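Local coordinates for protein AmbC (Sorangium cellulosum, PDB 5O16) that probably serves as a dehydratase domain of a modular polyketide synthase, removing water from a beta-hydroxyacyl intermediate during assembly of the product, at residues L54-L59 with P88-A93; V17-L22 with V65-A70; E158-T163 with L222-G227; A271-L276 with V284-T289. One frame throughout, in Å; residues are numbered along the deposited sequence.

The chain is a double hotdog, two related halves side by side, as expected of a polyketide synthase dehydratase. Contacts 1 and 2 belong to the N-terminal half, and their segments alternate along the chain. Their centres lie about 19 Å apart. Strand 56-57 of contact 1 leads into helix 61-74, which carries part of contact 2. Contact 3 and then contact 4 follow in the second half, with centres about 19 Å apart. Helix 211-224 joins them: it supplies part of contact 3 and packs on contact 4. Contacts 2 and 3, about 31 Å apart between centres, pack a loop and an edge strand on these helices; contact 1 bridges backbones and contact 4 pairs hairpin strands.

Contact 1. Residues L54-L59 with P88-A93; sequences LGTVIL and PLALPA
Ile58 and Ala90 form a single backbone bridge, which ties the loop before strand 96-106 to segment 54-59. In the first hotdog, His51 and Gly55 fit the HxxxGxxxxP motif of polyketide synthase dehydratases, and 54-59 runs through it. Two hydrogen bonds flank the bridge. Leu91 N donates to Val57 O at 3.0 Å, and Leu59 N donates to Leu89 O at 2.9 Å, nearly straight at 170°. Leu59 has a large share of the apolar packing. Its CB lies 3.5 Å from Leu89 O and also meets Leu91 CD1. Its CG stands anti to the backbone N (chi1 -171°), and from there the two methyls part. CD1 goes to Leu91 CD1 at 3.6 Å, while CD2 goes to Leu89 CD2 at 3.7 Å. The fork of Leu59 thus reaches one loop leucine with each methyl. Phe64 of helix 61-74 touches both Leu59 and Leu89, so this side of the contact is buried. On the more open side, Ile58 and Pro88 lie side by side and point the same way. There Ile58 CG2 rests 3.8 Å from Pro88 CB, and Ile58 CD1 comes within 4.0 Å of the same carbon.

Contact 2. Residues V17-L22 with V65-A70; sequences VKHPWL and VELALA
His19 and Glu66 meet head-on through a His-carboxylate hydrogen bond. His19 NE2 donates to Glu66 OE1 at 2.7 Å. The oxygen lies close to the imidazole plane and uses its anti lone pair, the one facing away from OE2. Ring and carboxylate are nearly coplanar, 23° apart. The methyl of Ala70 covers one ring face in a CH-pi contact, its CB 4.0 Å from the His19 ring centroid. Pro20 CD covers the opposite face. Beside this pair, Leu67 CD2 fits between Trp21 CB and Leu22 CG, at 3.9 Å from each, and lies near the edge of the indole. Leu22 CD1 also reaches Ala70 CB at 4.0 Å.

The second shell fixes these groups. The imidazole CG stands anti to N (chi1 -167°), carrying the ring toward the helix, and chi2 (-98°) turns ND1 back to its own loop. There Trp21 N donates to His19 ND1 at 2.9 Å, although well out of the ring plane. The ring is thus held at both nitrogens. Gly208 N and Leu209 N bind Glu66 OE1 and OE2, so the carboxylate is gripped from the second hotdog as well. With alanine for His19, Glu66 would probably lose this donor and Trp21 N its acceptor, and a gap would open beside Ala70.

Further out, Trp21 meets His45 and stacks edge-to-face with Phe207. The contact packs the loop between strands 15-16 and 24-27 on helix 61-74. Pro211, at the start of helix 211-224, touches Trp21 and Glu66, and strands 80-85 and 236-247 pack against other residues of helix 61-74.

Contact 3. Residues E158-T163 with L222-G227; sequences EPVDVT and LRAELG
Val160 and Val162 bring an extended segment alongside the C-terminal part of helix 211-224, the long helix of the second hotdog. The backbones stay well apart. The CA atoms of Val160 and Ala224 are 6.7 Å from each other, and those of Val162 and Arg223 are 6.2 Å. Strand 158-160 is bonded instead to strand 180-186, through backbone hydrogen bonds of Glu158 with Arg185 and of Val160 with Ala183. The contact therefore lays the edge of the second half's strands on its helix, mainly by side chains of one segment packing on side chains and backbone of the other.

Val160 turns its CB toward the helix. Its CG1 lies 4.3 Å from Ala224 CA, and at a similar distance from Arg223 O. This is loose apolar packing against the helix backbone.

Arg223 makes most of the rest. Its chain is extended from CG to NE and crosses Val162 at about a right angle. The aliphatic part does the touching: Arg223 CD is 3.9 Å from Val162 CB and equally far from its CG1. Val162 CG1 stands anti to the carbonyl carbon (chi1 -73°), on the side where CD passes. Val162 also touches Val180 and Ala183 on strand 180-186, so it is wedged between that strand and the arginine.

The charged end has its partner elsewhere. Arg223 NH1 forms a salt bridge with Asp170 OD2 of helix 167-170, which probably offsets the charge of nearby Arg178. Leu169 packs on the same arginine. Across the contact, Val162 O lies oblique to the guanidinium, 3.5 Å from Arg223 NH1 and equally close to CD.

Contact 4. Residues A271-L276 with V284-T289; sequences AASIEL and VARAGT
Ile274 and Ala287 form a hydrogen-bonded pair in the antiparallel hairpin of strands 269-278 and 283-295, part of the second hotdog. The backbone bonds come first. Ile274 N donates to Ala287 O at 3.0 Å, and Ala287 N returns a bond to Ile274 O at 2.8 Å. Both donors lie in the carbonyl plane. Farther along, Leu276 N binds Ala285 O. Val284 and Ala285 both face Leu276 in a classic beta bulge: Val284 N reaches Leu276 O at 2.8 Å, and Ala285 N adds a weak bond to the same oxygen.

Apolar contacts gather on one face. Ile274, Leu276, Ala285 and Ala287 lie there, with Leu276 CD1 4.0 Å from Ala285 CB. Helix 211-224 covers Ile274 and Leu276.

On the other face Glu275 and Arg286 run side by side and form a salt bridge. Arg286 NE donates to Glu275 OE2, 3.2 Å away, in a bent bond. The oxygen is in the guanidinium plane, but the carboxylate is turned 72° and is met from above. Glu275 OE1 has a weak bond from Trp147 NE1. A leucine at Glu275 would probably leave the Arg286 charge without this mate and take the weak acceptor from Trp147.

A last polar link lies where the second strand turns a corner. Ser273 OG donates to Gly288 O at 3.1 Å, coming from above the carbonyl plane.

Contact 1. Residues L54-L59 with P88-A93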
loop_
_atom_site.group_PDB
_atom_site.type_symbol
_atom_site.label_atom_id
_atom_site.label_comp_id
_atom_site.label_asym_id
_atom_site.label_seq_id
_atom_site.Cartn_x
_atom_site.Cartn_y
_atom_site.Cartn_z
ATOM N N LEU A 54 8.703 -3.180 16.047
ATOM C CA LEU A 54 9.358 -3.851 17.172
ATOM C C LEU A 54 10.858 -4.003 16.945
ATOM O O LEU A 54 11.426 -5.087 17.053
ATOM C CB LEU A 54 8.714 -5.206 17.466
ATOM C CG LEU A 54 7.192 -5.287 17.353
ATOM C CD1 LEU A 54 6.730 -6.589 17.985
ATOM C CD2 LEU A 54 6.476 -4.086 18.003
ATOM N N GLY A 55 11.504 -2.882 16.653
ATOM C CA GLY A 55 12.940 -2.812 16.571
ATOM C C GLY A 55 13.529 -3.051 15.201
ATOM O O GLY A 55 14.672 -2.643 14.959
ATOM N N THR A 56 12.797 -3.700 14.305
ATOM C CA THR A 56 13.298 -4.061 12.990
ATOM C C THR A 56 12.607 -3.210 11.927
ATOM O O THR A 56 11.383 -3.025 11.966
ATOM C CB THR A 56 13.086 -5.558 12.737
ATOM O OG1 THR A 56 13.717 -6.301 13.781
ATOM C CG2 THR A 56 13.679 -5.990 11.409
ATOM N N VAL A 57 13.402 -2.628 11.031
ATOM C CA VAL A 57 12.864 -1.956 9.849
ATOM C C VAL A 57 12.189 -2.999 8.971
ATOM O O VAL A 57 12.841 -3.880 8.410
ATOM C CB VAL A 57 13.947 -1.207 9.072
ATOM C CG1 VAL A 57 13.347 -0.557 7.846
ATOM C CG2 VAL A 57 14.590 -0.178 9.954
ATOM N N ILE A 58 10.884 -2.892 8.833
ATOM C CA ILE A 58 10.109 -3.796 8.006
ATOM C C ILE A 58 9.609 -2.977 6.831
ATOM O O ILE A 58 9.157 -1.840 7.014
ATOM C CB ILE A 58 8.947 -4.408 8.809
ATOM C CG1 ILE A 58 9.512 -5.272 9.937
ATOM C CG2 ILE A 58 8.087 -5.289 7.930
ATOM C CD1 ILE A 58 10.137 -6.565 9.473
ATOM N N LEU A 59 9.733 -3.523 5.628
ATOM C CA LEU A 59 9.051 -2.935 4.482
ATOM C C LEU A 59 7.544 -2.960 4.717
ATOM O O LEU A 59 6.989 -4.025 5.016
ATOM C CB LEU A 59 9.371 -3.694 3.202
ATOM C CG LEU A 59 8.827 -2.948 1.982
ATOM C CD1 LEU A 59 9.690 -1.743 1.663
ATOM C CD2 LEU A 59 8.662 -3.857 0.776
ATOM N N PRO A 88 6.961 -10.802 6.176
ATOM C CA PRO A 88 7.543 -9.457 6.150
ATOM C C PRO A 88 8.932 -9.467 5.551
ATOM O O PRO A 88 9.668 -10.450 5.649
ATOM C CB PRO A 88 7.605 -9.070 7.629
ATOM C CG PRO A 88 7.805 -10.340 8.303
ATOM C CD PRO A 88 6.954 -11.348 7.540
ATOM N N LEU A 89 9.289 -8.357 4.929
ATOM C CA LEU A 89 10.602 -8.218 4.319
ATOM C C LEU A 89 11.398 -7.221 5.148
ATOM O O LEU A 89 11.103 -6.019 5.153
ATOM C CB LEU A 89 10.483 -7.792 2.855
ATOM C CG LEU A 89 11.622 -6.993 2.237
ATOM C CD1 LEU A 89 12.801 -7.896 2.077
ATOM C CD2 LEU A 89 11.200 -6.512 0.867
ATOM N N ALA A 90 12.409 -7.723 5.848
ATOM C CA ALA A 90 13.217 -6.868 6.695
ATOM C C ALA A 90 14.265 -6.173 5.846
ATOM O O ALA A 90 14.869 -6.780 4.959
ATOM C CB ALA A 90 13.874 -7.678 7.815
ATOM N N LEU A 91 14.495 -4.903 6.140
ATOM C CA LEU A 91 15.397 -4.147 5.294
ATOM C C LEU A 91 16.654 -3.778 6.051
ATOM O O LEU A 91 16.596 -3.506 7.255
ATOM C CB LEU A 91 14.717 -2.871 4.781
ATOM C CG LEU A 91 13.815 -3.186 3.593
ATOM C CD1 LEU A 91 12.801 -2.116 3.364
ATOM C CD2 LEU A 91 14.668 -3.362 2.348
ATOM N N PRO A 92 17.807 -3.790 5.392
ATOM C CA PRO A 92 19.004 -3.352 6.096
ATOM C C PRO A 92 19.114 -1.844 6.000
ATOM O O PRO A 92 18.964 -1.251 4.926
ATOM C CB PRO A 92 20.134 -4.055 5.329
ATOM C CG PRO A 92 19.609 -4.171 3.938
ATOM C CD PRO A 92 18.119 -4.367 4.070
ATOM N N ALA A 93 19.360 -1.215 7.152
ATOM C CA ALA A 93 19.798 0.171 7.087
ATOM C C ALA A 93 21.048 0.132 6.241
ATOM O O ALA A 93 21.744 -0.873 6.258
ATOM C CB ALA A 93 20.123 0.748 8.467
#

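Contact 2. Residues V17-L22 with V65-A70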
loop_
_atom_site.group_PDB
_atom_site.type_symbol
_atom_site.label_atom_id
_atom_site.label_comp_id
_atom_site.label_asym_id
_atom_site.label_seq_id
_atom_site.Cartn_x
_atom_site.Cartn_y
_atom_site.Cartn_z
ATOM N N VAL A 17 10.281 -0.602 -17.438
ATOM C CA VAL A 17 9.239 -0.205 -16.499
ATOM C C VAL A 17 9.724 1.059 -15.795
ATOM O O VAL A 17 10.913 1.172 -15.467
ATOM C CB VAL A 17 8.892 -1.334 -15.503
ATOM C CG1 VAL A 17 8.279 -2.515 -16.230
ATOM C CG2 VAL A 17 10.093 -1.808 -14.755
ATOM N N LYS A 18 8.828 2.040 -15.632
ATOM C CA LYS A 18 9.183 3.335 -15.038
ATOM C C LYS A 18 8.845 3.298 -13.545
ATOM O O LYS A 18 7.783 3.733 -13.113
ATOM C CB LYS A 18 8.482 4.491 -15.771
ATOM C CG LYS A 18 6.899 4.532 -15.820
ATOM C CD LYS A 18 6.232 4.612 -14.430
ATOM C CE LYS A 18 4.727 4.847 -14.413
ATOM N NZ LYS A 18 4.352 5.095 -12.983
ATOM N N HIS A 19 9.781 2.833 -12.729
ATOM C CA HIS A 19 9.438 2.718 -11.322
ATOM C C HIS A 19 10.701 2.771 -10.490
ATOM O O HIS A 19 11.753 2.287 -10.930
ATOM C CB HIS A 19 8.680 1.415 -11.048
ATOM C CG HIS A 19 8.033 1.388 -9.708
ATOM N ND1 HIS A 19 8.598 0.763 -8.618
ATOM C CD2 HIS A 19 6.889 1.961 -9.268
ATOM C CE1 HIS A 19 7.810 0.929 -7.570
ATOM N NE2 HIS A 19 6.769 1.656 -7.938
ATOM N N PRO A 20 10.630 3.334 -9.284
ATOM C CA PRO A 20 11.818 3.361 -8.419
ATOM C C PRO A 20 12.315 1.983 -8.060
ATOM O O PRO A 20 13.528 1.777 -7.951
ATOM C CB PRO A 20 11.331 4.119 -7.176
ATOM C CG PRO A 20 10.149 4.897 -7.636
ATOM C CD PRO A 20 9.505 4.093 -8.720
ATOM N N TRP A 21 11.418 1.018 -7.916
ATOM C CA TRP A 21 11.784 -0.300 -7.418
ATOM C C TRP A 21 11.720 -1.397 -8.471
ATOM O O TRP A 21 12.141 -2.522 -8.193
ATOM C CB TRP A 21 10.892 -0.674 -6.224
ATOM C CG TRP A 21 11.011 0.282 -5.082
ATOM C CD1 TRP A 21 12.023 1.177 -4.859
ATOM C CD2 TRP A 21 10.051 0.497 -4.041
ATOM N NE1 TRP A 21 11.764 1.910 -3.728
ATOM C CE2 TRP A 21 10.561 1.511 -3.204
ATOM C CE3 TRP A 21 8.811 -0.073 -3.733
ATOM C CZ2 TRP A 21 9.880 1.959 -2.074
ATOM C CZ3 TRP A 21 8.138 0.369 -2.608
ATOM C CH2 TRP A 21 8.670 1.381 -1.797
ATOM N N LEU A 22 11.200 -1.123 -9.657
ATOM C CA LEU A 22 11.258 -2.098 -10.731
ATOM C C LEU A 22 11.849 -1.433 -11.957
ATOM O O LEU A 22 11.488 -0.301 -12.299
ATOM C CB LEU A 22 9.889 -2.689 -11.071
ATOM C CG LEU A 22 9.169 -3.385 -9.923
ATOM C CD1 LEU A 22 7.707 -3.600 -10.301
ATOM C CD2 LEU A 22 9.859 -4.683 -9.490
ATOM N N VAL A 65 1.625 -3.504 -2.052
ATOM C CA VAL A 65 0.502 -3.022 -2.843
ATOM C C VAL A 65 0.997 -2.179 -4.009
ATOM O O VAL A 65 0.532 -2.331 -5.146
ATOM C CB VAL A 65 -0.473 -2.246 -1.941
ATOM C CG1 VAL A 65 -1.552 -1.567 -2.769
ATOM C CG2 VAL A 65 -1.081 -3.191 -0.939
ATOM N N GLU A 66 1.942 -1.270 -3.744
ATOM C CA GLU A 66 2.489 -0.453 -4.817
ATOM C C GLU A 66 3.260 -1.309 -5.828
ATOM O O GLU A 66 3.083 -1.159 -7.047
ATOM C CB GLU A 66 3.371 0.651 -4.237
ATOM C CG GLU A 66 4.320 1.225 -5.262
ATOM C CD GLU A 66 3.617 2.112 -6.287
ATOM O OE1 GLU A 66 4.286 2.544 -7.248
ATOM O OE2 GLU A 66 2.401 2.366 -6.147
ATOM N N LEU A 67 4.078 -2.249 -5.346
ATOM C CA LEU A 67 4.780 -3.136 -6.269
ATOM C C LEU A 67 3.804 -3.893 -7.149
ATOM O O LEU A 67 4.003 -3.989 -8.364
ATOM C CB LEU A 67 5.674 -4.111 -5.504
ATOM C CG LEU A 67 6.994 -3.514 -5.003
ATOM C CD1 LEU A 67 7.722 -4.454 -4.052
ATOM C CD2 LEU A 67 7.884 -3.166 -6.195
ATOM N N ALA A 68 2.739 -4.435 -6.561
ATOM C CA ALA A 68 1.754 -5.132 -7.378
ATOM C C ALA A 68 1.114 -4.184 -8.380
ATOM O O ALA A 68 0.962 -4.521 -9.560
ATOM C CB ALA A 68 0.689 -5.775 -6.500
ATOM N N LEU A 69 0.734 -2.984 -7.926
ATOM C CA LEU A 69 0.139 -2.012 -8.840
ATOM C C LEU A 69 1.076 -1.691 -9.998
ATOM O O LEU A 69 0.635 -1.539 -11.144
ATOM C CB LEU A 69 -0.275 -0.736 -8.107
ATOM C CG LEU A 69 -1.589 -0.780 -7.326
ATOM C CD1 LEU A 69 -1.787 0.481 -6.431
ATOM C CD2 LEU A 69 -2.830 -1.077 -8.183
ATOM N N ALA A 70 2.375 -1.588 -9.722
ATOM C CA ALA A 70 3.324 -1.301 -10.793
ATOM C C ALA A 70 3.453 -2.480 -11.754
ATOM O O ALA A 70 3.458 -2.291 -12.976
ATOM C CB ALA A 70 4.683 -0.927 -10.203
#

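Contact 3. Residues E158-T163 with L222-G227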
loop_
_atom_site.group_PDB
_atom_site.type_symbol
_atom_site.label_atom_id
_atom_site.label_comp_id
_atom_site.label_asym_id
_atom_site.label_seq_id
_atom_site.Cartn_x
_atom_site.Cartn_y
_atom_site.Cartn_z
ATOM N N GLU A 158 -17.254 14.037 13.556
ATOM C CA GLU A 158 -16.838 14.157 14.951
ATOM C C GLU A 158 -15.330 13.978 14.999
ATOM O O GLU A 158 -14.836 12.920 14.561
ATOM C CB GLU A 158 -17.493 13.092 15.823
ATOM C CG GLU A 158 -18.558 13.543 16.792
ATOM C CD GLU A 158 -18.997 12.384 17.685
ATOM O OE1 GLU A 158 -19.769 12.621 18.643
ATOM O OE2 GLU A 158 -18.582 11.231 17.411
ATOM N N PRO A 159 -14.555 14.974 15.434
ATOM C CA PRO A 159 -13.100 14.882 15.260
ATOM C C PRO A 159 -12.525 13.739 16.077
ATOM O O PRO A 159 -12.952 13.468 17.200
ATOM C CB PRO A 159 -12.589 16.235 15.761
ATOM C CG PRO A 159 -13.786 17.138 15.649
ATOM C CD PRO A 159 -14.954 16.267 16.003
ATOM N N VAL A 160 -11.491 13.129 15.526
ATOM C CA VAL A 160 -10.822 11.983 16.115
ATOM C C VAL A 160 -9.417 12.409 16.508
ATOM O O VAL A 160 -8.751 13.144 15.767
ATOM C CB VAL A 160 -10.800 10.818 15.109
ATOM C CG1 VAL A 160 -9.903 9.686 15.585
ATOM C CG2 VAL A 160 -12.214 10.341 14.844
ATOM N N ASP A 161 -8.966 11.943 17.668
ATOM C CA ASP A 161 -7.685 12.371 18.209
ATOM C C ASP A 161 -6.583 11.565 17.541
ATOM O O ASP A 161 -6.341 10.404 17.876
ATOM C CB ASP A 161 -7.657 12.189 19.718
ATOM C CG ASP A 161 -6.539 12.955 20.364
ATOM O OD1 ASP A 161 -5.765 13.600 19.625
ATOM O OD2 ASP A 161 -6.431 12.912 21.606
ATOM N N VAL A 162 -5.916 12.190 16.580
ATOM C CA VAL A 162 -4.765 11.562 15.959
ATOM C C VAL A 162 -3.518 11.827 16.796
ATOM O O VAL A 162 -2.620 10.980 16.865
ATOM C CB VAL A 162 -4.619 12.048 14.509
ATOM C CG1 VAL A 162 -5.702 11.433 13.662
ATOM C CG2 VAL A 162 -4.683 13.560 14.429
ATOM N N THR A 163 -3.466 12.998 17.448
ATOM C CA THR A 163 -2.302 13.558 18.140
ATOM C C THR A 163 -1.783 12.700 19.291
ATOM O O THR A 163 -0.701 12.983 19.817
ATOM C CB THR A 163 -2.632 14.955 18.685
ATOM O OG1 THR A 163 -3.435 15.669 17.748
ATOM C CG2 THR A 163 -1.363 15.765 18.898
ATOM N N LEU A 222 -6.630 2.848 12.396
ATOM C CA LEU A 222 -6.115 2.293 13.648
ATOM C C LEU A 222 -6.203 3.288 14.800
ATOM O O LEU A 222 -6.435 2.880 15.943
ATOM C CB LEU A 222 -4.679 1.800 13.454
ATOM C CG LEU A 222 -4.591 0.701 12.391
ATOM C CD1 LEU A 222 -3.215 0.119 12.281
ATOM C CD2 LEU A 222 -5.582 -0.387 12.680
ATOM N N ARG A 223 -6.099 4.592 14.532
ATOM C CA ARG A 223 -6.190 5.503 15.663
ATOM C C ARG A 223 -7.630 5.743 16.055
ATOM O O ARG A 223 -7.890 6.253 17.148
ATOM C CB ARG A 223 -5.587 6.872 15.331
ATOM C CG ARG A 223 -4.134 6.886 14.950
ATOM C CD ARG A 223 -3.611 8.307 14.774
ATOM N NE ARG A 223 -2.343 8.294 14.051
ATOM C CZ ARG A 223 -1.150 8.152 14.610
ATOM N NH1 ARG A 223 -1.034 7.976 15.922
ATOM N NH2 ARG A 223 -0.074 8.152 13.838
ATOM N N ALA A 224 -8.562 5.333 15.207
ATOM C CA ALA A 224 -9.983 5.384 15.494
ATOM C C ALA A 224 -10.421 4.163 16.278
ATOM O O ALA A 224 -11.223 4.278 17.211
ATOM C CB ALA A 224 -10.776 5.501 14.194
ATOM N N GLU A 225 -9.853 3.003 15.944
ATOM C CA GLU A 225 -10.272 1.750 16.541
ATOM C C GLU A 225 -9.382 1.393 17.722
ATOM O O GLU A 225 -9.535 0.321 18.307
ATOM C CB GLU A 225 -10.208 0.634 15.484
ATOM C CG GLU A 225 -11.235 0.732 14.328
ATOM C CD GLU A 225 -12.685 0.528 14.733
ATOM O OE1 GLU A 225 -13.029 -0.587 15.181
ATOM O OE2 GLU A 225 -13.479 1.489 14.585
ATOM N N LEU A 226 -8.532 2.322 18.150
ATOM C CA LEU A 226 -7.843 2.238 19.428
ATOM C C LEU A 226 -8.088 3.520 20.216
ATOM O O LEU A 226 -7.152 4.113 20.762
ATOM C CB LEU A 226 -6.344 1.998 19.211
ATOM C CG LEU A 226 -5.904 0.777 18.383
ATOM C CD1 LEU A 226 -4.384 0.693 18.270
ATOM C CD2 LEU A 226 -6.458 -0.540 18.941
ATOM N N GLY A 227 -9.347 3.955 20.266
ATOM C CA GLY A 227 -9.732 5.146 21.004
ATOM C C GLY A 227 -10.910 4.944 21.942
ATOM O O GLY A 227 -11.619 3.939 21.865
#

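Contact 4. Residues A271-L276 with V284-T289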
loop_
_atom_site.group_PDB
_atom_site.type_symbol
_atom_site.label_atom_id
_atom_site.label_comp_id
_atom_site.label_asym_id
_atom_site.label_seq_id
_atom_site.Cartn_x
_atom_site.Cartn_y
_atom_site.Cartn_z
ATOM N N ALA A 271 -12.179 -5.576 8.783
ATOM C CA ALA A 271 -12.229 -5.356 7.348
ATOM C C ALA A 271 -12.768 -3.965 7.051
ATOM O O ALA A 271 -13.748 -3.525 7.655
ATOM C CB ALA A 271 -13.093 -6.399 6.661
ATOM N N ALA A 272 -12.122 -3.266 6.122
ATOM C CA ALA A 272 -12.593 -1.938 5.770
ATOM C C ALA A 272 -12.341 -1.672 4.296
ATOM O O ALA A 272 -11.580 -2.373 3.629
ATOM C CB ALA A 272 -11.932 -0.851 6.621
ATOM N N SER A 273 -13.023 -0.653 3.800
ATOM C CA SER A 273 -12.856 -0.120 2.465
ATOM C C SER A 273 -12.090 1.193 2.556
ATOM O O SER A 273 -12.242 1.940 3.528
ATOM C CB SER A 273 -14.206 0.126 1.825
ATOM O OG SER A 273 -14.001 0.475 0.487
ATOM N N ILE A 274 -11.238 1.466 1.571
ATOM C CA ILE A 274 -10.515 2.735 1.507
ATOM C C ILE A 274 -10.750 3.388 0.157
ATOM O O ILE A 274 -10.535 2.772 -0.891
ATOM C CB ILE A 274 -9.000 2.576 1.753
ATOM C CG1 ILE A 274 -8.735 1.827 3.063
ATOM C CG2 ILE A 274 -8.299 3.942 1.701
ATOM C CD1 ILE A 274 -7.280 1.483 3.320
ATOM N N GLU A 275 -11.169 4.638 0.178
ATOM C CA GLU A 275 -11.108 5.462 -1.016
ATOM C C GLU A 275 -10.395 6.759 -0.720
ATOM O O GLU A 275 -10.421 7.277 0.400
ATOM C CB GLU A 275 -12.485 5.712 -1.692
ATOM C CG GLU A 275 -13.354 4.478 -1.741
ATOM C CD GLU A 275 -14.739 4.696 -2.379
ATOM O OE1 GLU A 275 -15.096 5.843 -2.729
ATOM O OE2 GLU A 275 -15.411 3.677 -2.678
ATOM N N LEU A 276 -9.709 7.224 -1.758
ATOM C CA LEU A 276 -8.780 8.333 -1.683
ATOM C C LEU A 276 -9.070 9.327 -2.800
ATOM O O LEU A 276 -9.329 8.955 -3.958
ATOM C CB LEU A 276 -7.325 7.864 -1.774
ATOM C CG LEU A 276 -6.862 6.826 -0.745
ATOM C CD1 LEU A 276 -5.529 6.176 -1.117
ATOM C CD2 LEU A 276 -6.811 7.410 0.633
ATOM N N VAL A 284 -8.492 9.328 -6.610
ATOM C CA VAL A 284 -7.099 8.946 -6.780
ATOM C C VAL A 284 -6.937 7.431 -6.766
ATOM O O VAL A 284 -6.367 6.847 -7.690
ATOM C CB VAL A 284 -6.207 9.602 -5.701
ATOM C CG1 VAL A 284 -4.877 8.842 -5.515
ATOM C CG2 VAL A 284 -5.977 11.053 -6.045
ATOM N N ALA A 285 -7.488 6.775 -5.755
ATOM C CA ALA A 285 -7.275 5.350 -5.593
ATOM C C ALA A 285 -8.437 4.754 -4.808
ATOM O O ALA A 285 -9.163 5.454 -4.091
ATOM C CB ALA A 285 -5.934 5.078 -4.894
ATOM N N ARG A 286 -8.589 3.438 -4.912
ATOM C CA ARG A 286 -9.565 2.764 -4.071
ATOM C C ARG A 286 -9.072 1.355 -3.805
ATOM O O ARG A 286 -8.449 0.729 -4.672
ATOM C CB ARG A 286 -10.955 2.747 -4.730
ATOM C CG ARG A 286 -11.894 1.657 -4.234
ATOM C CD ARG A 286 -13.290 1.715 -4.869
ATOM N NE ARG A 286 -14.308 1.042 -4.056
ATOM C CZ ARG A 286 -14.586 -0.261 -4.111
ATOM N NH1 ARG A 286 -13.933 -1.064 -4.948
ATOM N NH2 ARG A 286 -15.518 -0.767 -3.323
ATOM N N ALA A 287 -9.311 0.897 -2.575
ATOM C CA ALA A 287 -9.068 -0.478 -2.149
ATOM C C ALA A 287 -10.405 -1.020 -1.666
ATOM O O ALA A 287 -10.876 -0.626 -0.592
ATOM C CB ALA A 287 -8.015 -0.551 -1.033
ATOM N N GLY A 288 -10.993 -1.931 -2.449
ATOM C CA GLY A 288 -12.328 -2.432 -2.144
ATOM C C GLY A 288 -12.461 -2.925 -0.714
ATOM O O GLY A 288 -13.368 -2.520 0.017
ATOM N N THR A 289 -11.553 -3.796 -0.290
ATOM C CA THR A 289 -11.442 -4.146 1.115
ATOM C C THR A 289 -9.977 -4.376 1.445
ATOM O O THR A 289 -9.174 -4.751 0.587
ATOM C CB THR A 289 -12.238 -5.412 1.530
ATOM O OG1 THR A 289 -11.641 -6.570 0.940
ATOM C CG2 THR A 289 -13.732 -5.331 1.157
#